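Local coordinates for protein TOXN (Bacillus thuringiensis, PDB 4ATO) that cleaves RNA within A-rich sequences as the toxin of a type III toxin-antitoxin system and is inhibited by the pseudoknots of its own antitoxin RNA, ToxI, at residues A[10-14]-A[15-19]; A[113-116]-A[117-121]; A[126-129]-A[130-134]. All blocks are in the same frame, centred on the assembly; numbering follows the deposited sequence. Where two conformers were deposited one is given.

Contact 1 (A[10-14]-A[15-19]); sequences HTIST and EYIDY
The N-terminal end of helix 14-23, where strand 9-12 turns into it, is held by an N-cap: Ser13 OG accepts a weak bond from Tyr16 N at 3.3 Å. Ser13 reaches that N-H because its OG sits between its own backbone N and carbonyl carbon (chi1 74°), folded over the start of the first turn, where it also lies against Tyr16 CB. The same hydroxyl has a second partner, the carboxylate of Glu94, so the cap is pinned from outside the helix as well. Regular i to i+4 bonding starts at once: Ile17 N donates to Ser13 O at 3.1 Å and Asp18 N to Thr14 O at 2.9 Å. In the antiparallel sheet, strand 9-12 runs between strands 38-41 and 95-97, and the apolar side of the turn closes onto it. Ile12, the last strand residue, brings its CG2 branch to 3.6 Å from Ile17 CG1, the two side chains crossing at about a right angle. Ile12 CG2 also lies 4.3 Å from Tyr16 CD2, at the edge of the ring and near its plane. Tyr39 of the neighbouring strand touches both isoleucines. With CG anti to the backbone N (chi1 -175°), the Tyr16 ring extends to helix 159-169, where Cys166 touches it, and its hydroxyl bonds Pro89 O. Asp18 OD1 makes a salt bridge with Arg21 NH2.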
loop_
_atom_site.group_PDB
_atom_site.type_symbol
_atom_site.label_atom_id
_atom_site.label_comp_id
_atom_site.label_asym_id
_atom_site.label_seq_id
_atom_site.Cartn_x
_atom_site.Cartn_y
_atom_site.Cartn_z
ATOM N N HIS A 10 -16.729 -26.529 -7.287
ATOM C CA HIS A 10 -17.519 -27.755 -7.245
ATOM C C HIS A 10 -18.332 -27.912 -8.514
ATOM O O HIS A 10 -18.674 -26.924 -9.171
ATOM C CB HIS A 10 -18.492 -27.740 -6.069
ATOM C CG HIS A 10 -17.833 -27.642 -4.729
ATOM N ND1 HIS A 10 -17.354 -26.454 -4.217
ATOM C CD2 HIS A 10 -17.574 -28.586 -3.792
ATOM C CE1 HIS A 10 -16.828 -26.669 -3.025
ATOM N NE2 HIS A 10 -16.944 -27.956 -2.745
ATOM N N THR A 11 -18.646 -29.160 -8.853
ATOM C CA THR A 11 -19.720 -29.437 -9.799
ATOM C C THR A 11 -20.920 -29.935 -9.002
ATOM O O THR A 11 -20.765 -30.521 -7.934
ATOM C CB THR A 11 -19.325 -30.503 -10.817
ATOM O OG1 THR A 11 -18.901 -31.680 -10.122
ATOM C CG2 THR A 11 -18.190 -29.998 -11.705
ATOM N N ILE A 12 -22.115 -29.686 -9.517
ATOM C CA ILE A 12 -23.328 -30.103 -8.837
ATOM C C ILE A 12 -24.087 -31.110 -9.708
ATOM O O ILE A 12 -24.127 -30.970 -10.931
ATOM C CB ILE A 12 -24.199 -28.880 -8.449
ATOM C CG1 ILE A 12 -23.593 -28.166 -7.236
ATOM C CG2 ILE A 12 -25.602 -29.305 -8.058
ATOM C CD1 ILE A 12 -22.477 -27.234 -7.533
ATOM N N SER A 13 -24.657 -32.139 -9.083
ATOM C CA SER A 13 -25.314 -33.201 -9.834
ATOM C C SER A 13 -26.518 -32.637 -10.575
ATOM O O SER A 13 -27.259 -31.811 -10.037
ATOM C CB SER A 13 -25.737 -34.360 -8.921
ATOM O OG SER A 13 -26.868 -34.014 -8.139
ATOM N N THR A 14 -26.696 -33.071 -11.815
ATOM C CA THR A 14 -27.763 -32.535 -12.646
ATOM C C THR A 14 -29.123 -32.940 -12.105
ATOM O O THR A 14 -30.120 -32.269 -12.357
ATOM C CB THR A 14 -27.631 -33.000 -14.095
ATOM O OG1 THR A 14 -27.880 -34.408 -14.165
ATOM C CG2 THR A 14 -26.235 -32.715 -14.595
ATOM N N GLU A 15 -29.159 -34.037 -11.357
ATOM C CA GLU A 15 -30.400 -34.469 -10.727
ATOM C C GLU A 15 -30.867 -33.406 -9.749
ATOM O O GLU A 15 -32.026 -32.990 -9.774
ATOM C CB GLU A 15 -30.214 -35.792 -9.982
ATOM C CG GLU A 15 -30.488 -37.030 -10.802
ATOM C CD GLU A 15 -30.937 -38.196 -9.935
ATOM O OE1 GLU A 15 -31.228 -37.967 -8.741
ATOM O OE2 GLU A 15 -31.001 -39.339 -10.442
ATOM N N TYR A 16 -29.957 -32.964 -8.885
ATOM C CA TYR A 16 -30.319 -31.976 -7.879
ATOM C C TYR A 16 -30.623 -30.621 -8.513
ATOM O O TYR A 16 -31.511 -29.906 -8.053
ATOM C CB TYR A 16 -29.246 -31.855 -6.797
ATOM C CG TYR A 16 -29.648 -30.924 -5.676
ATOM C CD1 TYR A 16 -30.520 -31.341 -4.675
ATOM C CD2 TYR A 16 -29.176 -29.618 -5.631
ATOM C CE1 TYR A 16 -30.901 -30.486 -3.653
ATOM C CE2 TYR A 16 -29.545 -28.758 -4.613
ATOM C CZ TYR A 16 -30.406 -29.192 -3.629
ATOM O OH TYR A 16 -30.771 -28.327 -2.619
ATOM N N ILE A 17 -29.903 -30.273 -9.575
ATOM C CA ILE A 17 -30.151 -29.003 -10.265
ATOM C C ILE A 17 -31.557 -28.996 -10.871
ATOM O O ILE A 17 -32.322 -28.042 -10.688
ATOM C CB ILE A 17 -29.102 -28.731 -11.362
ATOM C CG1 ILE A 17 -27.759 -28.349 -10.743
ATOM C CG2 ILE A 17 -29.579 -27.634 -12.312
ATOM C CD1 ILE A 17 -27.710 -26.939 -10.150
ATOM N N ASP A 18 -31.896 -30.068 -11.580
ATOM C CA ASP A 18 -33.218 -30.202 -12.195
ATOM C C ASP A 18 -34.304 -30.212 -11.130
ATOM O O ASP A 18 -35.395 -29.678 -11.325
ATOM C CB ASP A 18 -33.299 -31.479 -13.029
ATOM C CG ASP A 18 -32.429 -31.416 -14.274
ATOM O OD1 ASP A 18 -31.999 -30.298 -14.649
ATOM O OD2 ASP A 18 -32.182 -32.483 -14.877
ATOM N N TYR A 19 -33.991 -30.823 -9.998
ATOM C CA TYR A 19 -34.915 -30.875 -8.883
ATOM C C TYR A 19 -35.135 -29.469 -8.344
ATOM O O TYR A 19 -36.258 -29.102 -8.014
ATOM C CB TYR A 19 -34.369 -31.801 -7.805
ATOM C CG TYR A 19 -35.013 -31.660 -6.450
ATOM C CD1 TYR A 19 -36.199 -32.312 -6.154
ATOM C CD2 TYR A 19 -34.411 -30.905 -5.452
ATOM C CE1 TYR A 19 -36.782 -32.197 -4.909
ATOM C CE2 TYR A 19 -34.980 -30.786 -4.209
ATOM C CZ TYR A 19 -36.166 -31.434 -3.938
ATOM O OH TYR A 19 -36.736 -31.314 -2.688
#

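Contact 2 (A[113-116]-A[117-121]); sequences LMLK and QYLFL. With nucleotides of chain B.
Two turns of helix 108-139 are joined here by four backbone bonds of the i to i+4 kind, Gln117 N to Leu113 O, Tyr118 N to Met114 O, Leu119 N to Leu115 O and Phe120 N to Lys116 O, all between 2.8 and 3.0 Å. Apolar contacts between the turns are modest. Leu113 CD2 lies 4.0 Å from Gln117 CG, and Leu115 CD1 is 4.4 Å from Leu119 CG. Several of these side chains also pack on RNA: Leu113 CG rests 3.7 Å from N9 of A32 of chain B, both methyls of Leu115 touch the ribose of A11 of chain B, and Leu119 CD2 approaches N7 of A11 at 3.6 Å. Tyr118, its CG anti to the backbone N (chi1 175°), offers U10 of chain B one ring face, with the uracil C6 above it and offset toward the rim. Among the polar contacts, the Tyr118 hydroxyl closely approaches OP1 of U10, which lies in the ring plane; the modelled separation is doubtfully short. Lys116 runs out extended to put NZ 3.0 Å from N1 of A32; a cytosine base and Asp73 share that ammonium. Gln117 NE2 bonds Ile79 O of strand 78-89, while its OE1 is buried with no partner in the model. The helix thus meets the RNA from two sides, A32 by Leu113 and Lys116, U10 and A11 by Leu115, Tyr118 and Leu119, and Lys116 NZ as donor to N1 is consistent with an adenine unprotonated there.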
loop_
_atom_site.group_PDB
_atom_site.type_symbol
_atom_site.label_atom_id
_atom_site.label_comp_id
_atom_site.label_asym_id
_atom_site.label_seq_id
_atom_site.Cartn_x
_atom_site.Cartn_y
_atom_site.Cartn_z
ATOM N N LEU A 113 -7.322 -22.921 -17.305
ATOM C CA LEU A 113 -8.279 -21.826 -17.190
ATOM C C LEU A 113 -8.742 -21.788 -15.741
ATOM O O LEU A 113 -8.741 -20.747 -15.075
ATOM C CB LEU A 113 -9.478 -22.106 -18.094
ATOM C CG LEU A 113 -10.480 -21.029 -18.537
ATOM C CD1 LEU A 113 -11.911 -21.579 -18.571
ATOM C CD2 LEU A 113 -10.417 -19.743 -17.748
ATOM N N MET A 114 -9.123 -22.956 -15.259
ATOM C CA MET A 114 -9.612 -23.113 -13.898
ATOM C C MET A 114 -8.566 -22.678 -12.851
ATOM O O MET A 114 -8.912 -22.096 -11.828
ATOM C CB MET A 114 -9.993 -24.573 -13.697
ATOM C CG MET A 114 -11.118 -24.787 -12.755
ATOM S SD MET A 114 -12.471 -25.641 -13.571
ATOM C CE MET A 114 -13.721 -25.312 -12.355
ATOM N N LEU A 115 -7.291 -22.966 -13.106
ATOM C CA LEU A 115 -6.230 -22.474 -12.231
ATOM C C LEU A 115 -6.227 -20.943 -12.205
ATOM O O LEU A 115 -6.175 -20.345 -11.135
ATOM C CB LEU A 115 -4.859 -23.012 -12.660
ATOM C CG LEU A 115 -3.634 -22.603 -11.831
ATOM C CD1 LEU A 115 -3.789 -23.024 -10.377
ATOM C CD2 LEU A 115 -2.369 -23.201 -12.415
ATOM N N LYS A 116 -6.286 -20.318 -13.381
ATOM C CA LYS A 116 -6.311 -18.856 -13.460
ATOM C C LYS A 116 -7.489 -18.309 -12.669
ATOM O O LYS A 116 -7.371 -17.311 -11.954
ATOM C CB LYS A 116 -6.405 -18.383 -14.909
ATOM C CG LYS A 116 -5.110 -18.544 -15.710
ATOM C CD LYS A 116 -5.251 -17.865 -17.039
ATOM C CE LYS A 116 -3.976 -17.907 -17.851
ATOM N NZ LYS A 116 -4.167 -17.079 -19.074
ATOM N N GLN A 117 -8.628 -18.978 -12.792
ATOM C CA GLN A 117 -9.827 -18.545 -12.101
ATOM C C GLN A 117 -9.617 -18.681 -10.600
ATOM O O GLN A 117 -10.028 -17.810 -9.832
ATOM C CB GLN A 117 -11.036 -19.350 -12.566
ATOM C CG GLN A 117 -11.491 -18.991 -13.991
ATOM C CD GLN A 117 -12.658 -19.839 -14.458
ATOM O OE1 GLN A 117 -12.661 -21.063 -14.285
ATOM N NE2 GLN A 117 -13.661 -19.194 -15.049
ATOM N N TYR A 118 -8.955 -19.763 -10.189
ATOM C CA TYR A 118 -8.653 -19.949 -8.780
ATOM C C TYR A 118 -7.715 -18.853 -8.274
ATOM O O TYR A 118 -7.946 -18.289 -7.221
ATOM C CB TYR A 118 -8.056 -21.330 -8.472
ATOM C CG TYR A 118 -7.651 -21.427 -7.018
ATOM C CD1 TYR A 118 -8.617 -21.555 -6.021
ATOM C CD2 TYR A 118 -6.317 -21.337 -6.633
ATOM C CE1 TYR A 118 -8.270 -21.621 -4.681
ATOM C CE2 TYR A 118 -5.955 -21.397 -5.287
ATOM C CZ TYR A 118 -6.944 -21.543 -4.317
ATOM O OH TYR A 118 -6.621 -21.602 -2.977
ATOM N N LEU A 119 -6.658 -18.556 -9.021
ATOM C CA LEU A 119 -5.709 -17.554 -8.559
ATOM C C LEU A 119 -6.375 -16.184 -8.437
ATOM O O LEU A 119 -6.105 -15.460 -7.489
ATOM C CB LEU A 119 -4.470 -17.496 -9.446
ATOM C CG LEU A 119 -3.581 -18.749 -9.489
ATOM C CD1 LEU A 119 -2.355 -18.494 -10.354
ATOM C CD2 LEU A 119 -3.154 -19.178 -8.105
ATOM N N PHE A 120 -7.262 -15.841 -9.369
ATOM C CA PHE A 120 -7.987 -14.578 -9.251
ATOM C C PHE A 120 -8.885 -14.579 -8.008
ATOM O O PHE A 120 -8.930 -13.593 -7.269
ATOM C CB PHE A 120 -8.849 -14.278 -10.486
ATOM C CG PHE A 120 -9.696 -13.030 -10.335
ATOM C CD1 PHE A 120 -10.970 -13.095 -9.775
ATOM C CD2 PHE A 120 -9.195 -11.787 -10.708
ATOM C CE1 PHE A 120 -11.741 -11.941 -9.608
ATOM C CE2 PHE A 120 -9.952 -10.629 -10.554
ATOM C CZ PHE A 120 -11.235 -10.703 -10.001
ATOM N N LEU A 121 -9.607 -15.675 -7.790
ATOM C CA LEU A 121 -10.626 -15.698 -6.744
ATOM C C LEU A 121 -10.026 -15.655 -5.357
ATOM O O LEU A 121 -10.592 -15.040 -4.470
ATOM C CB LEU A 121 -11.557 -16.903 -6.884
ATOM C CG LEU A 121 -12.683 -16.672 -7.897
ATOM C CD1 LEU A 121 -13.491 -17.934 -8.087
ATOM C CD2 LEU A 121 -13.592 -15.515 -7.476
ATOM P P U B 10 -3.338 -22.644 -1.919
ATOM O OP1 U B 10 -4.302 -21.554 -2.205
ATOM O OP2 U B 10 -3.374 -23.297 -0.586
ATOM O "O5'" U B 10 -3.408 -23.747 -3.052
ATOM C "C5'" U B 10 -4.594 -24.501 -3.262
ATOM C "C4'" U B 10 -4.350 -25.678 -4.173
ATOM O "O4'" U B 10 -5.600 -26.394 -4.356
ATOM C "C3'" U B 10 -3.860 -25.324 -5.576
ATOM O "O3'" U B 10 -3.057 -26.398 -6.084
ATOM C "C2'" U B 10 -5.162 -25.261 -6.361
ATOM O "O2'" U B 10 -5.015 -25.429 -7.750
ATOM C "C1'" U B 10 -5.946 -26.409 -5.727
ATOM N N1 U B 10 -7.407 -26.274 -5.824
ATOM C C2 U B 10 -8.095 -27.280 -6.479
ATOM O O2 U B 10 -7.548 -28.239 -6.979
ATOM N N3 U B 10 -9.458 -27.137 -6.520
ATOM C C4 U B 10 -10.184 -26.086 -5.995
ATOM O O4 U B 10 -11.411 -26.088 -6.128
ATOM C C5 U B 10 -9.402 -25.082 -5.326
ATOM C C6 U B 10 -8.071 -25.207 -5.255
ATOM P P A B 11 -1.451 -26.320 -6.016
ATOM O OP1 A B 11 -0.932 -27.649 -6.425
ATOM O OP2 A B 11 -1.086 -25.794 -4.678
ATOM O "O5'" A B 11 -1.110 -25.243 -7.126
ATOM C "C5'" A B 11 -1.440 -25.466 -8.489
ATOM C "C4'" A B 11 -0.316 -25.046 -9.392
ATOM O "O4'" A B 11 -0.311 -23.600 -9.507
ATOM C "C3'" A B 11 1.074 -25.435 -8.908
ATOM O "O3'" A B 11 1.888 -25.718 -10.026
ATOM C "C2'" A B 11 1.573 -24.170 -8.229
ATOM O "O2'" A B 11 2.975 -24.054 -8.183
ATOM C "C1'" A B 11 0.937 -23.082 -9.090
ATOM N N9 A B 11 0.670 -21.842 -8.370
ATOM C C8 A B 11 -0.002 -21.736 -7.180
ATOM N N7 A B 11 -0.121 -20.496 -6.762
ATOM C C5 A B 11 0.481 -19.736 -7.750
ATOM C C6 A B 11 0.673 -18.352 -7.887
ATOM N N6 A B 11 0.253 -17.463 -6.982
ATOM N N1 A B 11 1.329 -17.909 -8.987
ATOM C C2 A B 11 1.745 -18.817 -9.875
ATOM N N3 A B 11 1.621 -20.144 -9.849
ATOM C C4 A B 11 0.979 -20.549 -8.748
ATOM P P A B 32 -8.961 -20.143 -26.401
ATOM O OP1 A B 32 -8.798 -19.943 -27.857
ATOM O OP2 A B 32 -10.275 -19.867 -25.785
ATOM O "O5'" A B 32 -8.460 -21.598 -25.997
ATOM C "C5'" A B 32 -9.362 -22.679 -25.899
ATOM C "C4'" A B 32 -9.521 -23.157 -24.476
ATOM O "O4'" A B 32 -8.621 -22.448 -23.584
ATOM C "C3'" A B 32 -10.897 -22.965 -23.879
ATOM O "O3'" A B 32 -11.764 -24.027 -24.241
ATOM C "C2'" A B 32 -10.626 -22.888 -22.374
ATOM O "O2'" A B 32 -10.548 -24.191 -21.819
ATOM C "C1'" A B 32 -9.229 -22.259 -22.322
ATOM N N9 A B 32 -9.261 -20.809 -22.052
ATOM C C8 A B 32 -10.205 -19.878 -22.392
ATOM N N7 A B 32 -9.876 -18.649 -22.070
ATOM C C5 A B 32 -8.630 -18.768 -21.480
ATOM C C6 A B 32 -7.736 -17.836 -20.921
ATOM N N6 A B 32 -7.974 -16.527 -20.850
ATOM N N1 A B 32 -6.562 -18.298 -20.421
ATOM C C2 A B 32 -6.319 -19.613 -20.488
ATOM N N3 A B 32 -7.080 -20.581 -21.000
ATOM C C4 A B 32 -8.233 -20.096 -21.482
#

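Contact 3 (A[126-129]-A[130-134]); sequences DRVT and NKVEK. With nucleotides of chain C.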
loop_
_atom_site.group_PDB
_atom_site.type_symbol
_atom_site.label_atom_id
_atom_site.label_comp_id
_atom_site.label_asym_id
_atom_site.label_seq_id
_atom_site.Cartn_x
_atom_site.Cartn_y
_atom_site.Cartn_z
ATOM N N ASP A 126 -13.120 -11.785 -0.578
ATOM C CA ASP A 126 -13.782 -10.818 0.297
ATOM C C ASP A 126 -14.978 -10.180 -0.411
ATOM O O ASP A 126 -16.022 -9.935 0.189
ATOM C CB ASP A 126 -12.796 -9.729 0.742
ATOM C CG ASP A 126 -12.091 -9.047 -0.434
ATOM O OD1 ASP A 126 -11.647 -9.747 -1.369
ATOM O OD2 ASP A 126 -11.971 -7.803 -0.423
ATOM N N ARG A 127 -14.809 -9.908 -1.700
ATOM C CA ARG A 127 -15.851 -9.263 -2.490
ATOM C C ARG A 127 -17.021 -10.197 -2.774
ATOM O O ARG A 127 -18.175 -9.788 -2.681
ATOM C CB ARG A 127 -15.264 -8.709 -3.787
ATOM C CG ARG A 127 -14.241 -7.601 -3.526
ATOM C CD ARG A 127 -13.391 -7.339 -4.753
ATOM N NE ARG A 127 -13.402 -5.924 -5.116
ATOM C CZ ARG A 127 -12.409 -5.075 -4.878
ATOM N NH1 ARG A 127 -11.300 -5.491 -4.281
ATOM N NH2 ARG A 127 -12.522 -3.806 -5.244
ATOM N N VAL A 128 -16.724 -11.447 -3.120
ATOM C CA VAL A 128 -17.768 -12.450 -3.287
ATOM C C VAL A 128 -18.600 -12.534 -2.009
ATOM O O VAL A 128 -19.825 -12.371 -2.024
ATOM C CB VAL A 128 -17.172 -13.839 -3.570
ATOM C CG1 VAL A 128 -18.281 -14.884 -3.656
ATOM C CG2 VAL A 128 -16.358 -13.817 -4.858
ATOM N N THR A 129 -17.908 -12.779 -0.901
ATOM C CA THR A 129 -18.527 -12.860 0.413
ATOM C C THR A 129 -19.382 -11.624 0.671
ATOM O O THR A 129 -20.559 -11.722 1.006
ATOM C CB THR A 129 -17.446 -12.953 1.507
ATOM O OG1 THR A 129 -16.656 -14.132 1.299
ATOM C CG2 THR A 129 -18.076 -12.979 2.910
ATOM N N ASN A 130 -18.784 -10.457 0.492
ATOM C CA ASN A 130 -19.495 -9.212 0.698
ATOM C C ASN A 130 -20.804 -9.145 -0.104
ATOM O O ASN A 130 -21.860 -8.872 0.453
ATOM C CB ASN A 130 -18.577 -8.038 0.378
ATOM C CG ASN A 130 -19.269 -6.705 0.512
ATOM O OD1 ASN A 130 -19.710 -6.326 1.597
ATOM N ND2 ASN A 130 -19.361 -5.979 -0.592
ATOM N N LYS A 131 -20.731 -9.429 -1.401
ATOM C CA LYS A 131 -21.910 -9.354 -2.258
ATOM C C LYS A 131 -22.912 -10.435 -1.902
ATOM O O LYS A 131 -24.100 -10.169 -1.863
ATOM C CB LYS A 131 -21.543 -9.420 -3.759
ATOM C CG LYS A 131 -20.797 -8.182 -4.240
ATOM C CD LYS A 131 -20.441 -8.242 -5.724
ATOM C CE LYS A 131 -19.684 -6.986 -6.144
ATOM N NZ LYS A 131 -19.226 -7.008 -7.584
ATOM N N VAL A 132 -22.444 -11.651 -1.641
ATOM C CA VAL A 132 -23.354 -12.731 -1.224
ATOM C C VAL A 132 -24.241 -12.333 -0.025
ATOM O O VAL A 132 -25.440 -12.610 -0.011
ATOM C CB VAL A 132 -22.578 -14.046 -0.913
ATOM C CG1 VAL A 132 -23.379 -14.966 0.011
ATOM C CG2 VAL A 132 -22.187 -14.769 -2.211
ATOM N N GLU A 133 -23.656 -11.657 0.958
ATOM C CA GLU A 133 -24.389 -11.290 2.160
ATOM C C GLU A 133 -25.384 -10.178 1.888
ATOM O O GLU A 133 -26.514 -10.226 2.378
ATOM C CB GLU A 133 -23.439 -10.883 3.289
ATOM C CG GLU A 133 -22.376 -11.936 3.587
ATOM C CD GLU A 133 -21.537 -11.612 4.811
ATOM O OE1 GLU A 133 -21.354 -10.412 5.131
ATOM O OE2 GLU A 133 -21.064 -12.570 5.458
ATOM N N LYS A 134 -24.972 -9.186 1.100
ATOM C CA LYS A 134 -25.854 -8.063 0.788
ATOM C C LYS A 134 -27.077 -8.535 0.019
ATOM O O LYS A 134 -28.202 -8.159 0.369
ATOM C CB LYS A 134 -25.130 -6.955 0.003
ATOM C CG LYS A 134 -24.144 -6.148 0.828
ATOM C CD LYS A 134 -23.449 -5.090 -0.028
ATOM C CE LYS A 134 -22.240 -4.478 0.679
ATOM N NZ LYS A 134 -22.524 -3.952 2.044
ATOM P P C C 18 -16.897 -4.342 -6.455
ATOM O OP1 C C 18 -16.612 -5.421 -5.461
ATOM O OP2 C C 18 -17.814 -4.639 -7.564
ATOM O "O5'" C C 18 -17.381 -3.036 -5.693
ATOM C "C5'" C C 18 -16.606 -2.452 -4.660
ATOM C "C4'" C C 18 -17.188 -1.128 -4.245
ATOM O "O4'" C C 18 -17.217 -0.225 -5.385
ATOM C "C3'" C C 18 -18.626 -1.183 -3.768
ATOM O "O3'" C C 18 -18.726 -1.527 -2.400
ATOM C "C2'" C C 18 -19.164 0.206 -4.090
ATOM O "O2'" C C 18 -18.831 1.129 -3.063
ATOM C "C1'" C C 18 -18.378 0.573 -5.344
ATOM N N1 C C 18 -19.159 0.364 -6.594
ATOM C C2 C C 18 -20.219 1.241 -6.883
ATOM O O2 C C 18 -20.497 2.132 -6.072
ATOM N N3 C C 18 -20.936 1.093 -8.024
ATOM C C4 C C 18 -20.617 0.120 -8.879
ATOM N N4 C C 18 -21.344 0.014 -9.995
ATOM C C5 C C 18 -19.534 -0.782 -8.625
ATOM C C6 C C 18 -18.849 -0.623 -7.487
ATOM P P C C 19 -19.848 -2.549 -1.900
ATOM O OP1 C C 19 -19.518 -2.885 -0.494
ATOM O OP2 C C 19 -19.937 -3.642 -2.886
ATOM O "O5'" C C 19 -21.168 -1.668 -1.957
ATOM C "C5'" C C 19 -21.243 -0.406 -1.294
ATOM C "C4'" C C 19 -22.639 0.173 -1.362
ATOM O "O4'" C C 19 -22.929 0.570 -2.738
ATOM C "C3'" C C 19 -23.756 -0.782 -0.954
ATOM O "O3'" C C 19 -24.778 -0.050 -0.291
ATOM C "C2'" C C 19 -24.276 -1.297 -2.299
ATOM O "O2'" C C 19 -25.608 -1.760 -2.281
ATOM C "C1'" C C 19 -24.117 -0.061 -3.176
ATOM N N1 C C 19 -23.994 -0.348 -4.625
ATOM C C2 C C 19 -25.046 0.061 -5.462
ATOM O O2 C C 19 -26.011 0.628 -4.940
ATOM N N3 C C 19 -24.998 -0.170 -6.799
ATOM C C4 C C 19 -23.934 -0.778 -7.316
ATOM N N4 C C 19 -23.910 -0.985 -8.636
ATOM C C5 C C 19 -22.837 -1.199 -6.495
ATOM C C6 C C 19 -22.902 -0.969 -5.167
ATOM P P A C 17 -15.674 -4.990 -12.135
ATOM O OP1 A C 17 -15.603 -6.407 -11.710
ATOM O OP2 A C 17 -16.884 -4.529 -12.845
ATOM O "O5'" A C 17 -15.377 -4.021 -10.898
ATOM C "C5'" A C 17 -14.244 -4.205 -10.070
ATOM C "C4'" A C 17 -14.150 -3.127 -9.015
ATOM O "O4'" A C 17 -13.957 -1.827 -9.640
ATOM C "C3'" A C 17 -15.382 -2.933 -8.133
ATOM O "O3'" A C 17 -15.472 -3.896 -7.091
ATOM C "C2'" A C 17 -15.190 -1.507 -7.635
ATOM O "O2'" A C 17 -14.210 -1.461 -6.614
ATOM C "C1'" A C 17 -14.615 -0.829 -8.879
ATOM N N9 A C 17 -15.684 -0.221 -9.698
ATOM C C8 A C 17 -16.241 -0.655 -10.877
ATOM N N7 A C 17 -17.202 0.119 -11.310
ATOM C C5 A C 17 -17.314 1.115 -10.350
ATOM C C6 A C 17 -18.166 2.238 -10.217
ATOM N N6 A C 17 -19.108 2.583 -11.103
ATOM N N1 A C 17 -17.999 3.023 -9.128
ATOM C C2 A C 17 -17.052 2.697 -8.237
ATOM N N3 A C 17 -16.202 1.674 -8.252
ATOM C C4 A C 17 -16.376 0.916 -9.351
#
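Four i to i+4 backbone bonds carry helix 108-139 through residues 126-134, from Asn130 N to Asp126 O at 2.8 Å through to Glu133 N to Thr129 O at 3.1 Å. This part of the long helix has one side on the sheet and another on the RNA backbone. Toward the sheet, Val128 and Val132 lie side by side and point the same way, CG1 of Val128 being 4.2 Å from CG2 of Val132; Leu82 and Met87 of strand 78-89 pack on them. Thr129 and Glu133 also run alongside each other, while the Thr129 hydroxyl bonds back to Met125 O. On the RNA side, Lys131 stretches out fully, passing its CG over Arg127 O, and places NZ 2.8 Å from OP2 of C18 of chain C; Ser65 O and Ser68 O hold the same ammonium. Arg127 bends at chi3 (127°) to reach the other oxygen of that phosphate, its NE donating to OP1 of C18 at 3.3 Å, so two positive groups share one anion. The guanidinium also meets the sugar before it: NH2 donates to O2' of A17 of chain C at 3.2 Å. One turn of helix along, Asn130 ND2 donates to OP1 of C19 of chain C at 3.1 Å.

In the fold
Going from the N terminus, contact 1 comes first, where strand 9-12 passes directly into helix 14-23. The chain then builds most of the antiparallel sheet before it enters helix 108-139, which carries contacts 2 and 3 one after the other. All three follow in series; none nests in or crosses another. Contacts 2 and 3 touch where Leu121 packs on Val128, and their centres are 18 Å apart, whereas the centre of contact 1 is about 23 Å from the centre of each, on the opposite side of the chain's centre from contact 3. Phe9, in strand 9-12, packs on contact 2, linking it to contact 1, and strands 68-72 and 78-89 pack on both contact 2 and contact 3, which face RNA chains B and C respectively.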